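Local coordinates for protein glucose-6-phosphate isomerase (Plasmodium falciparum, PDB 3QKI) that probably interconverts alpha-D-glucose 6-phosphate and beta-D-fructose 6-phosphate, the second step of glycolysis, at residues A[42-47]-A[70-75]; A[435-440]-A[505-510]; A[477-482]-A[509-514]; A[483-488]-A[501-506]. All coordinates share one frame; numbering follows the deposited sequence.

Contact 1: residues A[42-47]-A[70-75]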
loop_
_atom_site.group_PDB
_atom_site.type_symbol
_atom_site.label_atom_id
_atom_site.label_comp_id
_atom_site.label_asym_id
_atom_site.label_seq_id
_atom_site.Cartn_x
_atom_site.Cartn_y
_atom_site.Cartn_z
ATOM N N LYS A 42 24.280 6.034 -22.147
ATOM C CA LYS A 42 24.913 6.985 -21.234
ATOM C C LYS A 42 24.655 6.657 -19.778
ATOM O O LYS A 42 23.566 6.187 -19.421
ATOM C CB LYS A 42 24.498 8.417 -21.584
ATOM C CG LYS A 42 24.950 8.835 -22.998
ATOM C CD LYS A 42 24.755 10.316 -23.327
ATOM C CE LYS A 42 25.702 11.264 -22.606
ATOM N NZ LYS A 42 27.140 10.975 -22.872
ATOM N N ASP A 43 25.675 6.879 -18.927
ATOM C CA ASP A 43 25.572 6.564 -17.508
ATOM C C ASP A 43 25.246 7.764 -16.658
ATOM O O ASP A 43 25.876 8.823 -16.821
ATOM C CB ASP A 43 26.855 5.879 -16.989
ATOM C CG ASP A 43 27.128 4.512 -17.584
ATOM O OD1 ASP A 43 26.145 3.790 -17.915
ATOM O OD2 ASP A 43 28.323 4.142 -17.699
ATOM N N LEU A 44 24.296 7.579 -15.696
ATOM C CA LEU A 44 23.930 8.627 -14.747
ATOM C C LEU A 44 25.128 9.082 -13.938
ATOM O O LEU A 44 25.254 10.283 -13.690
ATOM C CB LEU A 44 22.786 8.183 -13.808
ATOM C CG LEU A 44 21.383 8.088 -14.418
ATOM C CD1 LEU A 44 20.366 7.618 -13.391
ATOM C CD2 LEU A 44 20.952 9.429 -15.012
ATOM N N LYS A 45 26.042 8.138 -13.560
ATOM C CA LYS A 45 27.259 8.490 -12.813
ATOM C C LYS A 45 28.095 9.566 -13.514
ATOM O O LYS A 45 28.639 10.445 -12.851
ATOM C CB LYS A 45 28.110 7.258 -12.426
ATOM C CG LYS A 45 28.690 6.452 -13.583
ATOM C CD LYS A 45 29.380 5.189 -13.068
ATOM C CE LYS A 45 29.425 4.129 -14.133
ATOM N NZ LYS A 45 29.837 2.828 -13.572
ATOM N N ASP A 46 28.151 9.527 -14.855
ATOM C CA ASP A 46 28.887 10.525 -15.632
ATOM C C ASP A 46 28.156 11.840 -15.650
ATOM O O ASP A 46 28.770 12.861 -15.352
ATOM C CB ASP A 46 29.234 10.014 -17.031
ATOM C CG ASP A 46 30.216 8.870 -16.980
ATOM O OD1 ASP A 46 31.275 9.012 -16.291
ATOM O OD2 ASP A 46 29.935 7.830 -17.587
ATOM N N TYR A 47 26.816 11.809 -15.854
ATOM C CA TYR A 47 25.978 13.012 -15.830
ATOM C C TYR A 47 26.080 13.738 -14.482
ATOM O O TYR A 47 26.143 14.969 -14.452
ATOM C CB TYR A 47 24.504 12.653 -16.107
ATOM C CG TYR A 47 24.102 12.556 -17.564
ATOM C CD1 TYR A 47 24.551 13.485 -18.497
ATOM C CD2 TYR A 47 23.162 11.620 -17.984
ATOM C CE1 TYR A 47 24.137 13.432 -19.829
ATOM C CE2 TYR A 47 22.727 11.570 -19.302
ATOM C CZ TYR A 47 23.230 12.466 -20.229
ATOM O OH TYR A 47 22.829 12.400 -21.543
ATOM N N ARG A 70 18.846 12.765 -11.543
ATOM C CA ARG A 70 19.039 11.330 -11.666
ATOM C C ARG A 70 18.021 10.736 -12.625
ATOM O O ARG A 70 17.511 9.652 -12.392
ATOM C CB ARG A 70 19.057 10.618 -10.298
ATOM C CG ARG A 70 20.178 11.097 -9.398
ATOM C CD ARG A 70 19.897 10.725 -7.966
ATOM N NE ARG A 70 20.772 11.442 -7.061
ATOM C CZ ARG A 70 20.627 12.716 -6.712
ATOM N NH1 ARG A 70 19.616 13.436 -7.195
ATOM N NH2 ARG A 70 21.510 13.290 -5.910
ATOM N N GLN A 71 17.726 11.459 -13.705
ATOM C CA GLN A 71 16.861 11.010 -14.794
ATOM C C GLN A 71 17.742 10.862 -16.023
ATOM O O GLN A 71 18.703 11.616 -16.203
ATOM C CB GLN A 71 15.675 11.979 -15.045
ATOM C CG GLN A 71 14.712 12.081 -13.861
ATOM C CD GLN A 71 13.923 10.819 -13.589
ATOM O OE1 GLN A 71 13.714 9.965 -14.455
ATOM N NE2 GLN A 71 13.439 10.695 -12.388
ATOM N N ARG A 72 17.425 9.892 -16.859
ATOM C CA ARG A 72 18.230 9.536 -18.030
ATOM C C ARG A 72 18.096 10.460 -19.248
ATOM O O ARG A 72 17.740 10.038 -20.346
ATOM C CB ARG A 72 18.069 8.038 -18.371
ATOM C CG ARG A 72 18.373 7.119 -17.189
ATOM C CD ARG A 72 18.543 5.686 -17.625
ATOM N NE ARG A 72 19.812 5.515 -18.336
ATOM C CZ ARG A 72 20.188 4.407 -18.968
ATOM N NH1 ARG A 72 19.396 3.351 -19.000
ATOM N NH2 ARG A 72 21.370 4.352 -19.572
ATOM N N TYR A 73 18.415 11.726 -19.044
ATOM C CA TYR A 73 18.420 12.723 -20.101
ATOM C C TYR A 73 19.468 13.782 -19.896
ATOM O O TYR A 73 19.762 14.170 -18.763
ATOM C CB TYR A 73 17.021 13.378 -20.356
ATOM C CG TYR A 73 16.184 13.775 -19.147
ATOM C CD1 TYR A 73 14.862 13.342 -19.019
ATOM C CD2 TYR A 73 16.651 14.711 -18.225
ATOM C CE1 TYR A 73 14.072 13.735 -17.945
ATOM C CE2 TYR A 73 15.877 15.100 -17.137
ATOM C CZ TYR A 73 14.580 14.625 -17.015
ATOM O OH TYR A 73 13.799 15.010 -15.964
ATOM N N SER A 74 19.987 14.286 -21.010
ATOM C CA SER A 74 20.886 15.431 -21.031
ATOM C C SER A 74 19.958 16.667 -20.990
ATOM O O SER A 74 18.733 16.525 -21.142
ATOM C CB SER A 74 21.680 15.434 -22.329
ATOM O OG SER A 74 20.828 15.681 -23.437
ATOM N N GLU A 75 20.519 17.877 -20.832
ATOM C CA GLU A 75 19.706 19.094 -20.881
ATOM C C GLU A 75 19.052 19.235 -22.268
ATOM O O GLU A 75 17.927 19.729 -22.375
ATOM C CB GLU A 75 20.538 20.337 -20.578
ATOM C CG GLU A 75 21.065 20.379 -19.170
ATOM C CD GLU A 75 22.348 21.174 -19.033
ATOM O OE1 GLU A 75 23.447 20.576 -19.147
ATOM O OE2 GLU A 75 22.247 22.406 -18.837
HETATM O O HOH W 1 21.737 7.507 -18.086
#
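Two flat groups, the Tyr47 ring and the Arg72 guanidinium, carry the contact between 42-47 and 70-75. Tyr73 O lies over one face of the Tyr47 ring, 4.0 Å above the plane and toward the rim. The guanidinium is met at its edge, in its own plane, by Lys42 O and by a water. Arg72 NH2 donates to Lys42 O over 2.9 Å, only 8° out of the guanidinium plane and fairly straight at 161°. The water accepts from Arg72 NE and donates to the same Lys42 O, so two donors grip this carbonyl and the edge of the arginine is held in a fixed orientation. A bend at chi3 (72°) swings the Arg72 head back toward the loop at Lys42.

Leu44 sets its two methyls against successive backbone carbonyls, with CD1 3.6 Å from Arg70 O and CD2 3.4 Å from Gln71 O. At the far end Tyr47 OH sits 3.3 Å from Ser74 CB; the hydroxyl itself bonds to Glu39, whose carboxylate also takes Ser74 N, while Ser74 OG caps the following helix at Thr77. Arg72 is the centre of an inverse gamma turn, closed by a backbone bond from Tyr73 N to Gln71 O, and the whole arrangement seats the short helix 44-47 on the connection by which strand 64-70 of the mixed sheet passes into helix 75-87.

Contact 2: residues A[435-440]-A[505-510]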
loop_
_atom_site.group_PDB
_atom_site.type_symbol
_atom_site.label_atom_id
_atom_site.label_comp_id
_atom_site.label_asym_id
_atom_site.label_seq_id
_atom_site.Cartn_x
_atom_site.Cartn_y
_atom_site.Cartn_z
ATOM N N ILE A 435 13.996 -3.066 -6.611
ATOM C CA ILE A 435 14.285 -1.726 -7.161
ATOM C C ILE A 435 15.770 -1.588 -7.515
ATOM O O ILE A 435 16.097 -0.900 -8.487
ATOM C CB ILE A 435 13.724 -0.576 -6.266
ATOM C CG1 ILE A 435 12.189 -0.733 -6.080
ATOM C CG2 ILE A 435 14.076 0.825 -6.834
ATOM C CD1 ILE A 435 11.433 0.431 -5.325
ATOM N N HIS A 436 16.669 -2.271 -6.769
ATOM C CA HIS A 436 18.108 -2.215 -7.070
ATOM C C HIS A 436 18.563 -3.272 -8.048
ATOM O O HIS A 436 19.454 -2.992 -8.849
ATOM C CB HIS A 436 18.971 -2.306 -5.798
ATOM C CG HIS A 436 18.970 -1.037 -5.002
ATOM N ND1 HIS A 436 19.830 0.020 -5.319
ATOM C CD2 HIS A 436 18.185 -0.666 -3.966
ATOM C CE1 HIS A 436 19.557 0.975 -4.442
ATOM N NE2 HIS A 436 18.573 0.616 -3.616
ATOM N N GLN A 437 18.016 -4.507 -7.950
ATOM C CA GLN A 437 18.512 -5.632 -8.749
ATOM C C GLN A 437 17.526 -6.375 -9.651
ATOM O O GLN A 437 17.938 -7.233 -10.436
ATOM C CB GLN A 437 19.307 -6.630 -7.863
ATOM C CG GLN A 437 20.630 -6.063 -7.317
ATOM C CD GLN A 437 21.420 -7.124 -6.581
ATOM O OE1 GLN A 437 20.882 -7.937 -5.823
ATOM N NE2 GLN A 437 22.730 -7.146 -6.784
ATOM N N GLY A 438 16.248 -6.101 -9.509
ATOM C CA GLY A 438 15.246 -6.711 -10.363
ATOM C C GLY A 438 14.860 -5.733 -11.448
ATOM O O GLY A 438 15.684 -4.922 -11.899
ATOM N N GLN A 439 13.591 -5.756 -11.838
ATOM C CA GLN A 439 13.111 -4.837 -12.855
ATOM C C GLN A 439 13.262 -3.356 -12.420
ATOM O O GLN A 439 13.179 -3.053 -11.210
ATOM C CB GLN A 439 11.696 -5.223 -13.291
ATOM C CG GLN A 439 10.608 -4.941 -12.292
ATOM C CD GLN A 439 9.272 -5.288 -12.881
ATOM O OE1 GLN A 439 8.648 -6.270 -12.492
ATOM N NE2 GLN A 439 8.833 -4.532 -13.874
ATOM N N VAL A 440 13.609 -2.474 -13.387
ATOM C CA VAL A 440 13.836 -1.041 -13.151
ATOM C C VAL A 440 12.509 -0.343 -12.842
ATOM O O VAL A 440 11.546 -0.467 -13.605
ATOM C CB VAL A 440 14.608 -0.340 -14.306
ATOM C CG1 VAL A 440 14.723 1.168 -14.072
ATOM C CG2 VAL A 440 15.993 -0.939 -14.482
ATOM N N LYS A 505 26.453 -9.706 -6.644
ATOM C CA LYS A 505 26.696 -8.478 -5.900
ATOM C C LYS A 505 26.808 -7.210 -6.773
ATOM O O LYS A 505 27.020 -6.111 -6.241
ATOM C CB LYS A 505 27.944 -8.653 -5.033
ATOM C CG LYS A 505 27.747 -9.637 -3.889
ATOM C CD LYS A 505 28.943 -9.543 -2.953
ATOM C CE LYS A 505 28.837 -10.501 -1.810
ATOM N NZ LYS A 505 30.045 -10.459 -0.947
ATOM N N VAL A 506 26.632 -7.359 -8.094
ATOM C CA VAL A 506 26.718 -6.237 -9.037
ATOM C C VAL A 506 25.431 -5.415 -8.993
ATOM O O VAL A 506 24.340 -5.979 -8.923
ATOM C CB VAL A 506 27.067 -6.756 -10.474
ATOM C CG1 VAL A 506 26.875 -5.684 -11.560
ATOM C CG2 VAL A 506 28.491 -7.325 -10.516
ATOM N N PHE A 507 25.567 -4.088 -9.044
ATOM C CA PHE A 507 24.437 -3.162 -9.119
ATOM C C PHE A 507 24.604 -2.408 -10.422
ATOM O O PHE A 507 25.503 -1.592 -10.527
ATOM C CB PHE A 507 24.426 -2.176 -7.943
ATOM C CG PHE A 507 24.098 -2.778 -6.607
ATOM C CD1 PHE A 507 22.873 -2.531 -6.000
ATOM C CD2 PHE A 507 25.039 -3.559 -5.923
ATOM C CE1 PHE A 507 22.585 -3.065 -4.743
ATOM C CE2 PHE A 507 24.734 -4.117 -4.681
ATOM C CZ PHE A 507 23.519 -3.852 -4.086
ATOM N N ASN A 508 23.777 -2.708 -11.428
ATOM C CA ASN A 508 23.875 -2.070 -12.737
ATOM C C ASN A 508 23.685 -0.560 -12.775
ATOM O O ASN A 508 24.237 0.089 -13.665
ATOM C CB ASN A 508 23.057 -2.807 -13.799
ATOM C CG ASN A 508 23.457 -4.255 -13.968
ATOM O OD1 ASN A 508 24.635 -4.621 -13.954
ATOM N ND2 ASN A 508 22.478 -5.119 -14.128
ATOM N N GLY A 509 23.004 0.012 -11.778
ATOM C CA GLY A 509 22.817 1.458 -11.726
ATOM C C GLY A 509 21.931 1.954 -12.857
ATOM O O GLY A 509 21.200 1.157 -13.465
ATOM N N ASN A 510 21.994 3.264 -13.160
ATOM C CA ASN A 510 21.152 3.925 -14.179
ATOM C C ASN A 510 19.653 3.780 -13.869
ATOM O O ASN A 510 18.832 3.799 -14.785
ATOM C CB ASN A 510 21.479 3.423 -15.592
ATOM C CG ASN A 510 22.832 3.853 -16.064
ATOM O OD1 ASN A 510 23.312 4.935 -15.737
ATOM N ND2 ASN A 510 23.451 3.034 -16.883
HETATM O O HOH W 2 21.476 -1.091 -9.623
HETATM O O HOH W 3 21.367 -4.234 -10.821
#
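The polar link between 435-440 and 505-510 is a single direct hydrogen bond, from Gln437 NE2 to Val506 O at 2.9 Å. Its N-H points well at the oxygen (153°) and the acceptor lies near the amide plane, but the nitrogen stands above the carbonyl plane of Val506, 44° out of it. The same NE2 also donates to His504 O, and Gln433 meets OE1, so both ends of the amide are engaged.

Water supplies the second kind of bridge. Two molecules donate to His436 O, one accepting from Gly509 N at 2.9 Å and the other from Asn508 N.

Contacts with the Phe507 ring are of another kind. Gln437 NE2 lies 4.2 Å above the centre of one ring face, while His436 CB comes to the ring edge, 3.8 Å from Phe507 CE1. The imidazole itself is oblique to the phenyl ring, and its NE2 bonds to Gln475.

Gly553 of the second subunit packs on His436, Gln437 and Phe507. The arrangement is the C-terminal end of helix 428-437 packed against the irregular loop that leads to strand 513-518, at the dimer interface, with the His436 side chain about 10 Å from that of His429, a fructose 6-phosphate-binding residue.

Contact 3: residues A[477-482]-A[509-514]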
loop_
_atom_site.group_PDB
_atom_site.type_symbol
_atom_site.label_atom_id
_atom_site.label_comp_id
_atom_site.label_asym_id
_atom_site.label_seq_id
_atom_site.Cartn_x
_atom_site.Cartn_y
_atom_site.Cartn_z
ATOM N N ASP A 477 21.435 8.092 -4.900
ATOM C CA ASP A 477 22.763 7.908 -5.467
ATOM C C ASP A 477 23.082 6.442 -5.804
ATOM O O ASP A 477 23.616 6.200 -6.875
ATOM C CB ASP A 477 23.839 8.523 -4.579
ATOM C CG ASP A 477 23.859 10.049 -4.596
ATOM O OD1 ASP A 477 23.230 10.654 -5.516
ATOM O OD2 ASP A 477 24.505 10.645 -3.689
ATOM N N ALA A 478 22.738 5.473 -4.915
ATOM C CA ALA A 478 22.981 4.044 -5.146
ATOM C C ALA A 478 22.225 3.573 -6.423
ATOM O O ALA A 478 22.780 2.833 -7.242
ATOM C CB ALA A 478 22.549 3.215 -3.927
ATOM N N LEU A 479 20.981 4.025 -6.595
ATOM C CA LEU A 479 20.174 3.679 -7.767
ATOM C C LEU A 479 20.805 4.233 -9.043
ATOM O O LEU A 479 20.907 3.515 -10.031
ATOM C CB LEU A 479 18.723 4.164 -7.602
ATOM C CG LEU A 479 17.847 3.310 -6.640
ATOM C CD1 LEU A 479 16.524 4.016 -6.340
ATOM C CD2 LEU A 479 17.603 1.920 -7.201
ATOM N N ALA A 480 21.276 5.481 -8.996
ATOM C CA ALA A 480 21.887 6.147 -10.147
ATOM C C ALA A 480 23.242 5.533 -10.530
ATOM O O ALA A 480 23.411 5.143 -11.679
ATOM C CB ALA A 480 22.029 7.643 -9.877
ATOM N N ILE A 481 24.172 5.402 -9.565
ATOM C CA ILE A 481 25.562 4.961 -9.790
ATOM C C ILE A 481 25.844 3.461 -9.829
ATOM O O ILE A 481 26.738 3.024 -10.551
ATOM C CB ILE A 481 26.574 5.774 -8.899
ATOM C CG1 ILE A 481 26.601 5.257 -7.443
ATOM C CG2 ILE A 481 26.283 7.306 -8.966
ATOM C CD1 ILE A 481 27.798 5.698 -6.582
ATOM N N GLY A 482 25.117 2.683 -9.035
ATOM C CA GLY A 482 25.336 1.250 -8.974
ATOM C C GLY A 482 26.728 0.900 -8.466
ATOM O O GLY A 482 27.367 1.698 -7.772
ATOM N N GLY A 509 23.004 0.012 -11.778
ATOM C CA GLY A 509 22.817 1.458 -11.726
ATOM C C GLY A 509 21.931 1.954 -12.857
ATOM O O GLY A 509 21.200 1.157 -13.465
ATOM N N ASN A 510 21.994 3.264 -13.160
ATOM C CA ASN A 510 21.152 3.925 -14.179
ATOM C C ASN A 510 19.653 3.780 -13.869
ATOM O O ASN A 510 18.832 3.799 -14.785
ATOM C CB ASN A 510 21.479 3.423 -15.592
ATOM C CG ASN A 510 22.832 3.853 -16.064
ATOM O OD1 ASN A 510 23.312 4.935 -15.737
ATOM N ND2 ASN A 510 23.451 3.034 -16.883
ATOM N N ARG A 511 19.315 3.610 -12.563
ATOM C CA ARG A 511 17.953 3.472 -12.073
ATOM C C ARG A 511 17.516 4.867 -11.660
ATOM O O ARG A 511 18.165 5.497 -10.826
ATOM C CB ARG A 511 17.866 2.404 -10.970
ATOM C CG ARG A 511 17.956 1.011 -11.618
ATOM C CD ARG A 511 18.409 -0.084 -10.697
ATOM N NE ARG A 511 18.621 -1.318 -11.465
ATOM C CZ ARG A 511 17.743 -2.306 -11.567
ATOM N NH1 ARG A 511 18.008 -3.359 -12.326
ATOM N NH2 ARG A 511 16.580 -2.239 -10.928
ATOM N N PRO A 512 16.506 5.425 -12.349
ATOM C CA PRO A 512 16.194 6.838 -12.140
ATOM C C PRO A 512 15.429 7.187 -10.875
ATOM O O PRO A 512 14.672 6.370 -10.350
ATOM C CB PRO A 512 15.421 7.223 -13.417
ATOM C CG PRO A 512 14.773 5.978 -13.847
ATOM C CD PRO A 512 15.668 4.832 -13.417
ATOM N N SER A 513 15.590 8.435 -10.437
ATOM C CA SER A 513 14.901 8.989 -9.276
ATOM C C SER A 513 14.677 10.496 -9.361
ATOM O O SER A 513 15.489 11.238 -9.933
ATOM C CB SER A 513 15.640 8.667 -7.974
ATOM O OG SER A 513 16.860 9.363 -7.885
ATOM N N THR A 514 13.593 10.940 -8.727
ATOM C CA THR A 514 13.298 12.343 -8.542
ATOM C C THR A 514 13.339 12.571 -7.044
ATOM O O THR A 514 12.779 11.771 -6.289
ATOM C CB THR A 514 11.931 12.708 -9.122
ATOM O OG1 THR A 514 11.949 12.448 -10.524
ATOM C CG2 THR A 514 11.578 14.167 -8.862
HETATM O O HOH W 4 25.329 5.262 -13.791
#
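Leu479 and Arg511 both carry CG beside the backbone N (chi1 -76° and -75°), which brings Leu479 CD2 to Arg511 CB at 3.8 Å and close to CD, the two side chains crossing at about a right angle. Leu479 CB rests 3.5 Å from Arg511 O. Beyond CG the arginine runs on past the leucine, extended to NE, and leaves the contact, its NH2 and NH1 bonding to Ile435 O and Gly438 O.

Most of the grip comes from the backbone. Two carbonyls at the end of helix 464-481 receive consecutive amides of the loop: Arg511 N donates to Leu479 O at 3.0 Å, and Asn510 N to Ala480 O at 2.8 Å. In both bonds the nitrogen stands well above the carbonyl plane. Leu479 O also takes a CA-H...O contact from Gly509, 3.3 Å from CA. A water donates to both Ala480 O and Asn510 OD1, tying in the side chain that also holds Leu44 N and Asp43.

The closest CA atoms across the two segments are those of Gly482 and Gly509, 3.7 Å apart. Both glycines have positive phi, and their backbones meet directly. This is a helix C-terminus, two carbonyls of whose last turn are taken by loop amides, with a glycine ending the helix, and it joins helix 464-481 to the loop that leads into strand 513-518 of the mixed sheet.

Contact 4: residues A[483-488]-A[501-506]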
loop_
_atom_site.group_PDB
_atom_site.type_symbol
_atom_site.label_atom_id
_atom_site.label_comp_id
_atom_site.label_asym_id
_atom_site.label_seq_id
_atom_site.Cartn_x
_atom_site.Cartn_y
_atom_site.Cartn_z
ATOM N N LYS A 483 27.188 -0.299 -8.779
ATOM C CA LYS A 483 28.485 -0.812 -8.368
ATOM C C LYS A 483 28.887 -1.880 -9.387
ATOM O O LYS A 483 28.251 -2.928 -9.473
ATOM C CB LYS A 483 28.400 -1.389 -6.956
ATOM C CG LYS A 483 29.727 -1.985 -6.478
ATOM C CD LYS A 483 29.626 -2.499 -5.067
ATOM C CE LYS A 483 30.388 -1.605 -4.141
ATOM N NZ LYS A 483 31.854 -1.802 -4.264
ATOM N N THR A 484 29.936 -1.596 -10.168
ATOM C CA THR A 484 30.390 -2.468 -11.254
ATOM C C THR A 484 31.006 -3.767 -10.775
ATOM O O THR A 484 31.421 -3.872 -9.620
ATOM C CB THR A 484 31.400 -1.738 -12.143
ATOM O OG1 THR A 484 32.631 -1.610 -11.438
ATOM C CG2 THR A 484 30.913 -0.348 -12.620
ATOM N N TYR A 485 31.118 -4.732 -11.682
ATOM C CA TYR A 485 31.770 -6.008 -11.393
ATOM C C TYR A 485 33.191 -5.782 -10.895
ATOM O O TYR A 485 33.614 -6.461 -9.961
ATOM C CB TYR A 485 31.769 -6.909 -12.632
ATOM C CG TYR A 485 32.390 -8.258 -12.376
ATOM C CD1 TYR A 485 31.667 -9.272 -11.752
ATOM C CD2 TYR A 485 33.715 -8.519 -12.729
ATOM C CE1 TYR A 485 32.239 -10.518 -11.495
ATOM C CE2 TYR A 485 34.304 -9.764 -12.469
ATOM C CZ TYR A 485 33.551 -10.767 -11.875
ATOM O OH TYR A 485 34.118 -11.997 -11.626
ATOM N N GLU A 486 33.929 -4.826 -11.498
ATOM C CA GLU A 486 35.296 -4.553 -11.034
ATOM C C GLU A 486 35.367 -3.963 -9.624
ATOM O O GLU A 486 36.326 -4.267 -8.905
ATOM C CB GLU A 486 36.119 -3.753 -12.053
ATOM C CG GLU A 486 36.576 -4.588 -13.257
ATOM C CD GLU A 486 37.421 -5.820 -12.960
ATOM O OE1 GLU A 486 38.340 -5.735 -12.118
ATOM O OE2 GLU A 486 37.158 -6.881 -13.566
ATOM N N GLN A 487 34.353 -3.145 -9.207
ATOM C CA GLN A 487 34.311 -2.582 -7.841
ATOM C C GLN A 487 34.021 -3.722 -6.841
ATOM O O GLN A 487 34.609 -3.759 -5.758
ATOM C CB GLN A 487 33.235 -1.495 -7.692
ATOM C CG GLN A 487 33.518 -0.213 -8.444
ATOM C CD GLN A 487 32.303 0.679 -8.452
ATOM O OE1 GLN A 487 31.481 0.641 -9.368
ATOM N NE2 GLN A 487 32.139 1.458 -7.390
ATOM N N VAL A 488 33.129 -4.649 -7.227
ATOM C CA VAL A 488 32.768 -5.849 -6.461
ATOM C C VAL A 488 34.030 -6.739 -6.299
ATOM O O VAL A 488 34.322 -7.196 -5.194
ATOM C CB VAL A 488 31.599 -6.613 -7.160
ATOM C CG1 VAL A 488 31.418 -8.025 -6.593
ATOM C CG2 VAL A 488 30.292 -5.813 -7.078
ATOM N N LEU A 501 30.592 -16.317 -7.539
ATOM C CA LEU A 501 29.406 -15.712 -6.929
ATOM C C LEU A 501 29.353 -14.182 -7.042
ATOM O O LEU A 501 28.315 -13.606 -6.743
ATOM C CB LEU A 501 29.295 -16.163 -5.445
ATOM C CG LEU A 501 29.238 -17.697 -5.170
ATOM C CD1 LEU A 501 29.361 -17.988 -3.695
ATOM C CD2 LEU A 501 27.965 -18.339 -5.706
ATOM N N LEU A 502 30.453 -13.518 -7.458
ATOM C CA LEU A 502 30.528 -12.047 -7.519
ATOM C C LEU A 502 29.458 -11.316 -8.346
ATOM O O LEU A 502 29.099 -10.178 -8.021
ATOM C CB LEU A 502 31.952 -11.560 -7.846
ATOM C CG LEU A 502 33.072 -11.954 -6.855
ATOM C CD1 LEU A 502 34.380 -11.299 -7.253
ATOM C CD2 LEU A 502 32.711 -11.578 -5.388
ATOM N N THR A 503 28.932 -11.974 -9.378
ATOM C CA THR A 503 27.878 -11.449 -10.260
ATOM C C THR A 503 26.619 -11.060 -9.456
ATOM O O THR A 503 25.990 -10.056 -9.762
ATOM C CB THR A 503 27.549 -12.472 -11.358
ATOM O OG1 THR A 503 27.376 -13.765 -10.775
ATOM C CG2 THR A 503 28.596 -12.516 -12.446
ATOM N N HIS A 504 26.297 -11.845 -8.399
ATOM C CA HIS A 504 25.168 -11.625 -7.485
ATOM C C HIS A 504 25.256 -10.291 -6.728
ATOM O O HIS A 504 24.253 -9.800 -6.236
ATOM C CB HIS A 504 25.090 -12.801 -6.488
ATOM C CG HIS A 504 24.778 -14.100 -7.153
ATOM N ND1 HIS A 504 23.476 -14.507 -7.359
ATOM C CD2 HIS A 504 25.614 -15.046 -7.649
ATOM C CE1 HIS A 504 23.561 -15.677 -7.985
ATOM N NE2 HIS A 504 24.824 -16.038 -8.176
ATOM N N LYS A 505 26.453 -9.706 -6.644
ATOM C CA LYS A 505 26.696 -8.478 -5.900
ATOM C C LYS A 505 26.808 -7.210 -6.773
ATOM O O LYS A 505 27.020 -6.111 -6.241
ATOM C CB LYS A 505 27.944 -8.653 -5.033
ATOM C CG LYS A 505 27.747 -9.637 -3.889
ATOM C CD LYS A 505 28.943 -9.543 -2.953
ATOM C CE LYS A 505 28.837 -10.501 -1.810
ATOM N NZ LYS A 505 30.045 -10.459 -0.947
ATOM N N VAL A 506 26.632 -7.359 -8.094
ATOM C CA VAL A 506 26.718 -6.237 -9.037
ATOM C C VAL A 506 25.431 -5.415 -8.993
ATOM O O VAL A 506 24.340 -5.979 -8.923
ATOM C CB VAL A 506 27.067 -6.756 -10.474
ATOM C CG1 VAL A 506 26.875 -5.684 -11.560
ATOM C CG2 VAL A 506 28.491 -7.325 -10.516
#
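Val488 points toward 501-506, and its side chain and that of Leu502 run antiparallel alongside each other, Val488 CG1 3.8 Å from Leu502 CB. A chi1 of 166°, with CG1 anti to the backbone N, sets CG1 against Leu502, where it also lies 3.5 Å from the carbonyl O, and CG2 against Lys505 O at 3.4 Å. The valine thus fits against the backbone of the 3-10 segment as well as against its side chains.

Tyr485 comes in from the side. Its chi1 of -178° carries the ring to Leu502 and Thr503, and it crosses Leu502 at about a right angle, CE1 3.8 Å from Leu502 CB. At the ring edge, near its plane, lie Val506 CG2 and Thr503 N. Here the start of helix 485-495 packs on the 3-10 segment that follows it: the chain doubles back from this helix before running to strand 513-518, with no hydrogen bond crossing between the two segments.

The helix start is fixed internally by a capping box: Gln487 N donates to Thr484 OG1 at 3.2 Å, and Thr484 N donates to Gln487 OE1 at 2.8 Å with a nearly straight bond (168°).

Val506 lies aslant to Tyr485, placing CG2 3.6 Å from Tyr485 CA, while its CG1 lies 3.7 Å from Lys483 O. From the second subunit, Asn408 bonds to Thr503 and His504, and Trp552 makes a cation-pi pair with Lys505.

Contacts 1, 2 and 3 are largely buried, whereas contact 4 is only partly so and lies furthest from the centre of the chain. Contacts 2, 3 and 4 share the returning chain 501-514, and all three reach the second subunit through more than one residue: 2 and 3 have Gly509 and Asn510 in common, 2 and 4 Lys505 and Val506. Asn510 links contact 1 to this group, and Arg511 links contact 3 to contact 2. Chemistry follows position: backbone pairing beside the sheet in contact 3, an arginine and water with leucine and tyrosine packing in contact 1, an amide, waters and a phenyl ring in contact 2, and apolar side chains in contact 4.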